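PDB 3OTX: adenosine kinase, putative from Trypanosoma brucei, which probably catalyses the magnesium-dependent transfer of a phosphate from ATP to adenosine and related nucleosides, making AMP in purine salvage. Local coordinates for residues A[77-80]-A[81-84]; A[154-157]-A[158-162]; A[229-232]-A[233-236]. The protein carries 1 engineered substitution. All blocks are in the same frame, centred on the assembly; numbering follows the deposited sequence. Where two conformers were deposited one is given.

Contact 1. Residues A[77-80]-A[81-84]; sequences MQQA and YKGK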
ATOM      1  N   MET A  77       0.356 -10.317 -11.880  1.00 15.63           N
ATOM      2  CA  MET A  77      -0.611 -11.421 -11.857  1.00 16.57           C
ATOM      3  C   MET A  77      -1.585 -11.409 -13.023  1.00 18.91           C
ATOM      4  O   MET A  77      -2.383 -12.345 -13.158  1.00 22.29           O
ATOM      5  CB  MET A  77      -1.431 -11.360 -10.579  1.00 16.64           C
ATOM      6  CG  MET A  77      -0.689 -11.778  -9.324  1.00 19.81           C
ATOM      7  SD  MET A  77      -0.123 -13.483  -9.321  1.00 19.78           S
ATOM      8  CE  MET A  77      -1.685 -14.377  -9.164  1.00 21.43           C
ATOM      9  N   GLN A  78      -1.565 -10.344 -13.825  1.00 19.63           N
ATOM     10  CA  GLN A  78      -2.470 -10.215 -14.964  1.00 19.17           C
ATOM     11  C   GLN A  78      -1.669  -9.818 -16.218  1.00 19.37           C
ATOM     12  O   GLN A  78      -1.911  -8.785 -16.813  1.00 18.64           O
ATOM     13  CB  GLN A  78      -3.567  -9.179 -14.653  1.00 20.13           C
ATOM     14  CG  GLN A  78      -4.556  -9.600 -13.527  1.00 21.18           C
ATOM     15  CD  GLN A  78      -5.421 -10.797 -13.898  1.00 24.28           C
ATOM     16  OE1 GLN A  78      -5.477 -11.190 -15.047  1.00 24.68           O
ATOM     17  NE2 GLN A  78      -6.076 -11.401 -12.902  1.00 27.45           N
ATOM     18  N   GLN A  79      -0.668 -10.608 -16.591  1.00 23.91           N
ATOM     19  CA  GLN A  79       0.255 -10.152 -17.624  1.00 25.73           C
ATOM     20  C   GLN A  79      -0.349 -10.136 -19.037  1.00 25.38           C
ATOM     21  O   GLN A  79       0.212  -9.523 -19.926  1.00 28.10           O
ATOM     22  CB  GLN A  79       1.582 -10.904 -17.576  1.00 27.96           C
ATOM     23  CG  GLN A  79       2.469 -10.506 -16.397  1.00 29.87           C
ATOM     24  CD  GLN A  79       3.728 -11.310 -16.382  1.00 34.38           C
ATOM     25  OE1 GLN A  79       4.321 -11.544 -17.431  1.00 36.23           O
ATOM     26  NE2 GLN A  79       4.159 -11.744 -15.198  1.00 27.33           N
ATOM     27  N   ALA A  80      -1.507 -10.753 -19.219  1.00 24.23           N
ATOM     28  CA  ALA A  80      -2.194 -10.637 -20.509  1.00 21.39           C
ATOM     29  C   ALA A  80      -2.838  -9.244 -20.715  1.00 22.31           C
ATOM     30  O   ALA A  80      -3.328  -8.929 -21.823  1.00 27.09           O
ATOM     31  CB  ALA A  80      -3.213 -11.776 -20.720  1.00 24.02           C
ATOM     32  N   TYR A  81      -2.806  -8.408 -19.683  1.00 19.28           N
ATOM     33  CA  TYR A  81      -3.534  -7.146 -19.682  1.00 19.43           C
ATOM     34  C   TYR A  81      -2.647  -5.953 -19.409  1.00 17.61           C
ATOM     35  O   TYR A  81      -3.078  -4.968 -18.846  1.00 17.62           O
ATOM     36  CB  TYR A  81      -4.689  -7.209 -18.670  1.00 19.97           C
ATOM     37  CG  TYR A  81      -5.630  -8.294 -19.057  1.00 23.46           C
ATOM     38  CD1 TYR A  81      -6.552  -8.097 -20.079  1.00 25.89           C
ATOM     39  CD2 TYR A  81      -5.541  -9.566 -18.463  1.00 23.40           C
ATOM     40  CE1 TYR A  81      -7.387  -9.133 -20.484  1.00 24.60           C
ATOM     41  CE2 TYR A  81      -6.374 -10.604 -18.862  1.00 23.44           C
ATOM     42  CZ  TYR A  81      -7.282 -10.371 -19.858  1.00 28.27           C
ATOM     43  OH  TYR A  81      -8.101 -11.405 -20.229  1.00 38.24           O
ATOM     44  N   LYS A  82      -1.394  -6.044 -19.857  1.00 19.44           N
ATOM     45  CA  LYS A  82      -0.492  -4.894 -19.763  1.00 19.56           C
ATOM     46  C   LYS A  82      -1.103  -3.742 -20.531  1.00 18.04           C
ATOM     47  O   LYS A  82      -1.630  -3.926 -21.635  1.00 20.22           O
ATOM     48  CB  LYS A  82       0.897  -5.229 -20.304  1.00 21.05           C
ATOM     49  CG  LYS A  82       1.640  -6.218 -19.439  1.00 21.28           C
ATOM     50  CD  LYS A  82       3.075  -6.433 -19.918  1.00 26.84           C
ATOM     51  CE  LYS A  82       3.685  -7.579 -19.140  1.00 42.66           C
ATOM     52  NZ  LYS A  82       5.012  -7.980 -19.682  1.00 53.40           N
ATOM     53  N   GLY A  83      -1.087  -2.571 -19.917  1.00 16.91           N
ATOM     54  CA  GLY A  83      -1.665  -1.364 -20.514  1.00 20.23           C
ATOM     55  C   GLY A  83      -3.169  -1.273 -20.352  1.00 23.23           C
ATOM     56  O   GLY A  83      -3.758  -0.241 -20.705  1.00 25.14           O
ATOM     57  N   LYS A  84      -3.794  -2.349 -19.839  1.00 18.38           N
ATOM     58  CA  LYS A  84      -5.238  -2.498 -19.845  1.00 19.58           C
ATOM     59  C   LYS A  84      -5.805  -2.858 -18.499  1.00 19.63           C
ATOM     60  O   LYS A  84      -6.934  -3.364 -18.433  1.00 25.57           O
ATOM     61  CB  LYS A  84      -5.681  -3.601 -20.826  1.00 20.76           C
ATOM     62  CG  LYS A  84      -5.236  -3.448 -22.274  1.00 29.59           C
ATOM     63  CD  LYS A  84      -5.771  -4.643 -23.067  1.00 40.26           C
ATOM     64  CE  LYS A  84      -5.116  -4.757 -24.427  1.00 47.67           C
ATOM     65  NZ  LYS A  84      -5.293  -6.128 -24.976  1.00 47.77           N
TER
HETATM   66  O   HOH W   1      -2.442  -6.276 -22.924  1.00 24.85           O
HETATM   67  O   HOH W   2      -5.392  -8.497 -23.376  1.00 32.79           O

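Contact 2. Residues A[154-157]-A[158-162]; sequences PAVV and RAMDE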
ATOM      1  N   PRO A 154      -7.502  15.754 -17.535  1.00 23.77           N
ATOM      2  CA  PRO A 154      -8.173  14.756 -18.395  1.00 25.96           C
ATOM      3  C   PRO A 154      -7.676  13.318 -18.202  1.00 26.30           C
ATOM      4  O   PRO A 154      -8.506  12.406 -18.119  1.00 22.19           O
ATOM      5  CB  PRO A 154      -7.877  15.260 -19.824  1.00 28.41           C
ATOM      6  CG  PRO A 154      -7.713  16.740 -19.660  1.00 31.64           C
ATOM      7  CD  PRO A 154      -7.119  16.969 -18.278  1.00 25.73           C
ATOM      8  N   ALA A 155      -6.353  13.121 -18.123  1.00 25.80           N
ATOM      9  CA  ALA A 155      -5.763  11.788 -17.964  1.00 25.64           C
ATOM     10  C   ALA A 155      -6.227  11.100 -16.683  1.00 20.33           C
ATOM     11  O   ALA A 155      -6.546   9.904 -16.700  1.00 23.25           O
ATOM     12  CB  ALA A 155      -4.242  11.859 -18.007  1.00 29.72           C
ATOM     13  N   VAL A 156      -6.286  11.859 -15.588  1.00 16.48           N
ATOM     14  CA  VAL A 156      -6.732  11.321 -14.296  1.00 15.34           C
ATOM     15  C   VAL A 156      -8.254  11.063 -14.270  1.00 15.89           C
ATOM     16  O   VAL A 156      -8.704  10.024 -13.818  1.00 15.13           O
ATOM     17  CB  VAL A 156      -6.272  12.212 -13.134  1.00 16.47           C
ATOM     18  CG1 VAL A 156      -6.837  11.732 -11.752  1.00 15.87           C
ATOM     19  CG2 VAL A 156      -4.722  12.263 -13.125  1.00 18.28           C
ATOM     20  N   VAL A 157      -9.035  12.004 -14.784  1.00 19.02           N
ATOM     21  CA  VAL A 157     -10.504  11.808 -14.779  1.00 19.93           C
ATOM     22  C   VAL A 157     -10.888  10.646 -15.704  1.00 19.38           C
ATOM     23  O   VAL A 157     -11.764   9.834 -15.375  1.00 17.89           O
ATOM     24  CB  VAL A 157     -11.242  13.106 -15.130  1.00 21.85           C
ATOM     25  CG1 VAL A 157     -12.744  12.842 -15.272  1.00 26.81           C
ATOM     26  CG2 VAL A 157     -10.979  14.165 -14.049  1.00 23.88           C
ATOM     27  N   ARG A 158     -10.206  10.547 -16.842  1.00 17.50           N
ATOM     28  CA  ARG A 158     -10.400   9.428 -17.765  1.00 20.18           C
ATOM     29  C   ARG A 158     -10.087   8.122 -17.068  1.00 18.43           C
ATOM     30  O   ARG A 158     -10.867   7.169 -17.143  1.00 19.92           O
ATOM     31  CB  ARG A 158      -9.495   9.609 -18.993  1.00 24.51           C
ATOM     32  CG  ARG A 158      -9.424   8.395 -19.923  1.00 39.89           C
ATOM     33  CD  ARG A 158      -8.297   8.588 -20.938  1.00 56.60           C
ATOM     34  NE  ARG A 158      -8.156   7.460 -21.859  1.00 67.27           N
ATOM     35  CZ  ARG A 158      -7.285   7.414 -22.868  1.00 70.67           C
ATOM     36  NH1 ARG A 158      -6.467   8.434 -23.100  1.00 71.01           N
ATOM     37  NH2 ARG A 158      -7.232   6.344 -23.652  1.00 69.55           N
ATOM     38  N   ALA A 159      -8.973   8.073 -16.355  1.00 19.07           N
ATOM     39  CA  ALA A 159      -8.625   6.847 -15.619  1.00 16.99           C
ATOM     40  C   ALA A 159      -9.635   6.485 -14.548  1.00 15.92           C
ATOM     41  O   ALA A 159      -9.997   5.303 -14.389  1.00 18.58           O
ATOM     42  CB  ALA A 159      -7.217   6.966 -15.015  1.00 15.14           C
ATOM     43  N   MET A 160     -10.114   7.488 -13.815  1.00 17.06           N
ATOM     44  CA  MET A 160     -11.134   7.223 -12.819  1.00 16.07           C
ATOM     45  C   MET A 160     -12.438   6.753 -13.494  1.00 15.28           C
ATOM     46  O   MET A 160     -13.053   5.795 -13.029  1.00 14.98           O
ATOM     47  CB  MET A 160     -11.406   8.457 -11.974  1.00 14.76           C
ATOM     48  CG  MET A 160     -10.279   8.797 -11.003  1.00 17.34           C
ATOM     49  SD  MET A 160     -10.932   9.921  -9.721  1.00 20.43           S
ATOM     50  CE  MET A 160      -9.468  10.069  -8.682  1.00 19.02           C
ATOM     51  N   ASP A 161     -12.830   7.404 -14.585  1.00 17.42           N
ATOM     52  CA  ASP A 161     -14.082   7.020 -15.257  1.00 15.11           C
ATOM     53  C   ASP A 161     -14.071   5.595 -15.777  1.00 18.01           C
ATOM     54  O   ASP A 161     -15.108   4.961 -15.814  1.00 21.82           O
ATOM     55  CB  ASP A 161     -14.461   7.968 -16.396  1.00 16.36           C
ATOM     56  CG  ASP A 161     -14.934   9.326 -15.890  1.00 19.48           C
ATOM     57  OD1 ASP A 161     -15.400   9.404 -14.723  1.00 24.54           O
ATOM     58  OD2 ASP A 161     -14.837  10.305 -16.640  1.00 21.72           O
ATOM     59  N   GLU A 162     -12.888   5.098 -16.161  1.00 18.94           N
ATOM     60  CA  GLU A 162     -12.810   3.745 -16.733  1.00 21.20           C
ATOM     61  C   GLU A 162     -12.556   2.634 -15.686  1.00 17.36           C
ATOM     62  O   GLU A 162     -12.687   1.438 -15.984  1.00 20.59           O
ATOM     63  CB  GLU A 162     -11.776   3.702 -17.869  1.00 25.64           C
ATOM     64  CG  GLU A 162     -10.361   3.819 -17.377  1.00 37.40           C
ATOM     65  CD  GLU A 162      -9.348   4.155 -18.463  1.00 47.17           C
ATOM     66  OE1 GLU A 162      -9.715   4.296 -19.653  1.00 45.15           O
ATOM     67  OE2 GLU A 162      -8.165   4.294 -18.099  1.00 41.26           O
TER

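Contact 3. Residues A[229-232]-A[233-236]; sequences KEFA and NMMK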
ATOM      1  N   LYS A 229      -4.646  -3.364  15.764  1.00 19.78           N
ATOM      2  CA  LYS A 229      -4.623  -2.974  17.175  1.00 18.52           C
ATOM      3  C   LYS A 229      -4.558  -1.450  17.343  1.00 18.98           C
ATOM      4  O   LYS A 229      -5.166  -0.914  18.275  1.00 21.44           O
ATOM      5  CB  LYS A 229      -3.476  -3.646  17.922  1.00 19.86           C
ATOM      6  CG  LYS A 229      -3.591  -5.150  17.926  1.00 23.83           C
ATOM      7  CD  LYS A 229      -2.371  -5.789  18.601  1.00 27.36           C
ATOM      8  CE  LYS A 229      -2.553  -7.280  18.712  1.00 30.27           C
ATOM      9  NZ  LYS A 229      -1.320  -7.979  19.084  1.00 33.52           N
ATOM     10  N   GLU A 230      -3.833  -0.774  16.456  1.00 17.68           N
ATOM     11  CA  GLU A 230      -3.740   0.687  16.539  1.00 18.28           C
ATOM     12  C   GLU A 230      -5.088   1.325  16.212  1.00 19.89           C
ATOM     13  O   GLU A 230      -5.451   2.332  16.823  1.00 20.38           O
ATOM     14  CB  GLU A 230      -2.633   1.238  15.654  1.00 20.72           C
ATOM     15  CG  GLU A 230      -2.196   2.647  16.028  1.00 28.29           C
ATOM     16  CD  GLU A 230      -1.483   2.690  17.367  1.00 39.76           C
ATOM     17  OE1 GLU A 230      -0.451   1.988  17.522  1.00 42.84           O
ATOM     18  OE2 GLU A 230      -1.957   3.423  18.252  1.00 45.61           O
ATOM     19  N   PHE A 231      -5.803   0.733  15.255  1.00 19.85           N
ATOM     20  CA  PHE A 231      -7.163   1.154  14.878  1.00 19.03           C
ATOM     21  C   PHE A 231      -8.116   0.996  16.058  1.00 18.77           C
ATOM     22  O   PHE A 231      -8.893   1.911  16.359  1.00 21.19           O
ATOM     23  CB  PHE A 231      -7.648   0.340  13.670  1.00 16.77           C
ATOM     24  CG  PHE A 231      -8.892   0.898  13.022  1.00 17.78           C
ATOM     25  CD1 PHE A 231      -8.797   1.811  11.983  1.00 18.00           C
ATOM     26  CD2 PHE A 231     -10.158   0.528  13.491  1.00 19.09           C
ATOM     27  CE1 PHE A 231      -9.949   2.340  11.376  1.00 20.66           C
ATOM     28  CE2 PHE A 231     -11.315   1.047  12.890  1.00 24.19           C
ATOM     29  CZ  PHE A 231     -11.207   1.951  11.836  1.00 22.50           C
ATOM     30  N   ALA A 232      -8.046  -0.147  16.744  1.00 21.17           N
ATOM     31  CA  ALA A 232      -8.772  -0.331  18.009  1.00 21.09           C
ATOM     32  C   ALA A 232      -8.453   0.766  19.015  1.00 23.08           C
ATOM     33  O   ALA A 232      -9.376   1.318  19.614  1.00 25.09           O
ATOM     34  CB  ALA A 232      -8.513  -1.722  18.609  1.00 18.69           C
ATOM     35  N   ASN A 233      -7.170   1.110  19.183  1.00 24.77           N
ATOM     36  CA  ASN A 233      -6.740   2.171  20.112  0.50 25.97           C
ATOM     37  C   ASN A 233      -7.352   3.528  19.729  1.00 26.75           C
ATOM     38  O   ASN A 233      -7.855   4.264  20.592  1.00 26.94           O
ATOM     39  CB  ASN A 233      -5.206   2.288  20.156  0.50 27.08           C
ATOM     40  CG  ASN A 233      -4.525   1.088  20.823  0.50 26.83           C
ATOM     41  OD1 ASN A 233      -5.172   0.242  21.438  0.50 27.35           O
ATOM     42  ND2 ASN A 233      -3.200   1.024  20.703  0.50 24.89           N
ATOM     43  N   MET A 234      -7.294   3.845  18.432  1.00 26.85           N
ATOM     44  CA  MET A 234      -7.873   5.068  17.876  1.00 27.34           C
ATOM     45  C   MET A 234      -9.374   5.147  18.165  1.00 30.85           C
ATOM     46  O   MET A 234      -9.892   6.197  18.549  1.00 30.13           O
ATOM     47  CB  MET A 234      -7.635   5.108  16.367  1.00 27.97           C
ATOM     48  CG  MET A 234      -8.154   6.365  15.711  1.00 28.58           C
ATOM     49  SD  MET A 234      -8.138   6.280  13.950  1.00 24.09           S
ATOM     50  CE  MET A 234      -9.493   5.130  13.646  1.00 28.73           C
ATOM     51  N   MET A 235     -10.052   4.020  18.000  1.00 28.94           N
ATOM     52  CA  MET A 235     -11.490   3.935  18.222  1.00 27.09           C
ATOM     53  C   MET A 235     -11.892   3.886  19.700  1.00 29.56           C
ATOM     54  O   MET A 235     -13.077   4.010  20.033  1.00 34.33           O
ATOM     55  CB  MET A 235     -12.043   2.700  17.509  1.00 26.21           C
ATOM     56  CG  MET A 235     -12.050   2.756  15.996  1.00 25.59           C
ATOM     57  SD  MET A 235     -12.873   4.245  15.359  1.00 28.35           S
ATOM     58  CE  MET A 235     -14.578   3.962  15.878  1.00 28.95           C
ATOM     59  N   LYS A 236     -10.906   3.707  20.578  1.00 26.80           N
ATOM     60  CA  LYS A 236     -11.084   3.490  22.018  1.00 31.42           C
ATOM     61  C   LYS A 236     -11.773   2.166  22.341  1.00 32.83           C
ATOM     62  O   LYS A 236     -12.356   1.998  23.411  1.00 33.48           O
ATOM     63  CB  LYS A 236     -11.707   4.706  22.734  1.00 34.64           C
ATOM     64  CG  LYS A 236     -10.884   5.975  22.508  1.00 41.33           C
ATOM     65  CD  LYS A 236     -10.894   6.934  23.681  1.00 48.41           C
ATOM     66  CE  LYS A 236      -9.796   7.976  23.514  1.00 49.21           C
ATOM     67  NZ  LYS A 236      -9.853   9.009  24.588  1.00 58.56           N
TER

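Contact 1. Residues A[77-80]-A[81-84]
Ala80 and Tyr81 pack directly on each other: the Ala80 methyl sits off-centre over the Tyr81 ring, CB 4.2 Å from the ring centroid, a CH-pi contact. Gln78 approaches the same ring obliquely, its OE1 3.8 Å from Tyr81 CD2, with amide and ring planes turned 54° apart. Tyr81 N donates to Gln78 O at 3.0 Å, from above the carbonyl plane, and this bond closes the first turn. A second follows at once, a type II beta turn in which Lys84 N bonds Tyr81 O at 2.9 Å and Gly83 takes up the positive phi. Gln79 and Lys82 run side by side, CG of Gln79 4.2 Å from CE of Lys82. Water ties the two turns together: one molecule donates to both Ala80 O and Lys82 O, and another links Ala80 O to Lys84 NZ. Further out, the glutamine amides are held by backbone carbonyls, NE2 of Gln78 by Ser309 O and NE2 of Gln79 by Glu341 O and Trp76 O. The two successive turns form a surface connection that carries the chain from helix 66-76 into strand 86-89, with the Met77 side chain packed on helix 317-332.

Contact 2. Residues A[154-157]-A[158-162]
The carboxylate of Asp161 has the backbone oxygen of Val157 over one face, with Asp161 CG 3.3 Å from Val157 O, and the Val157 methyl CG1 on that same side, 3.6 Å from Asp161 OD2. The two side chains lie next to each other and point the same way. With CG anti to its own carbonyl carbon (chi1 -72°), Asp161 folds its acid back along the helix toward the preceding turn. The carbonyl and the carboxylate are both acceptors and form no hydrogen bond; the acid's charge is met by Lys186, whose NZ forms a salt bridge with OD1. A second flat group, the guanidinium of Arg158, is carried away from residues 154-157 by a fully extended chain, while Arg158 CB stays 3.1 Å from Pro154 O.

The backbone is held by regular alpha-helical bonds, each N-H to the carbonyl four residues back. Arg158 N reaches Pro154 O at 2.8 Å, Ala159 N reaches Ala155 O, Met160 N reaches Val156 O at 2.9 Å, and Asp161 N reaches Val157 O. Pro154 suits the opening turn of helix 154-162, where a residue without an N-H costs the helix no bond. This is one of the helices flanking the large sheet of the ribokinase-like (PfkB) fold.

On the inward side, Met160 stretches out beyond CG, passing Val156 O with its CG and bringing CE to 4.4 Å from Val156 CG1. Both residues rest on Tyr11 of strand 10-13, and Met160 also packs on helix 177-189 through Gln182 and Ala183. Ala159 lies on Thr87 of strand 86-89. At the last turn Glu162 N bonds Arg158 O at 3.1 Å, and OE2 of Glu162 forms a salt bridge with Arg9.

Contact 3. Residues A[229-232]-A[233-236]
A Schellman motif ends helix 225-235, and in this last turn Met234 and Met235 gather on one side of the Phe231 ring. Met234 brings its terminal methyl over a face of the ring: CE stands 3.6 Å above the plane, displaced toward the rim, and 3.9 Å from the centroid in a CH-pi contact. The bend at its last torsion (chi3 72°) turns CE onto the ring, while SD remains oblique, 5.4 Å from the Phe231 centroid. Met235 lies alongside; its CG comes to 3.6 Å from Phe231 CE2, and its sulfur is oblique as well, SD 4.9 Å from the ring centroid. Both are Met-aromatic contacts.

The backbone sets this spacing, Met234 N bonding Glu230 O and Met235 N bonding Phe231 O, each at 2.9 Å. From outside, Leu211 of helix 208-214 meets both Phe231 and Met234, and Leu198, Leu215 and Val253 pack on the phenylalanine. Glu230 turns to helix 201-206, touching Pro201, Met204 and Gln205; its side chain is about 8 Å from that of Asn224, an ADP-binding residue at the end of strand 220-224, just ahead of this helix. Lys236 then takes positive phi (66°) and its N bonds Asn233 O at 3.1 Å, in the Schellman motif that closes the C-terminal end of an alpha helix.

Overall arrangement
All three contacts are local and lie in the outer shell of the PfkB fold, about 20 Å from the chain centre, but their burial differs. Contact 1 is a surface loop that relies on turns, water and an alanine methyl against a tyrosine ring; contacts 2 and 3 are partly buried helix faces with regular backbone bonding. Contacts 1 and 2 are neighbours, their nearest atoms about 7 Å apart: the loop of the first leads into strand 86-89, against which the helix of the second packs. Arg9 bridges them, with a salt bridge to Glu162 and a weak hydrogen bond to Gly83 O. Contact 3, across the chain's centre from contact 1, sets methionine sulfurs and methylenes against a buried phenylalanine.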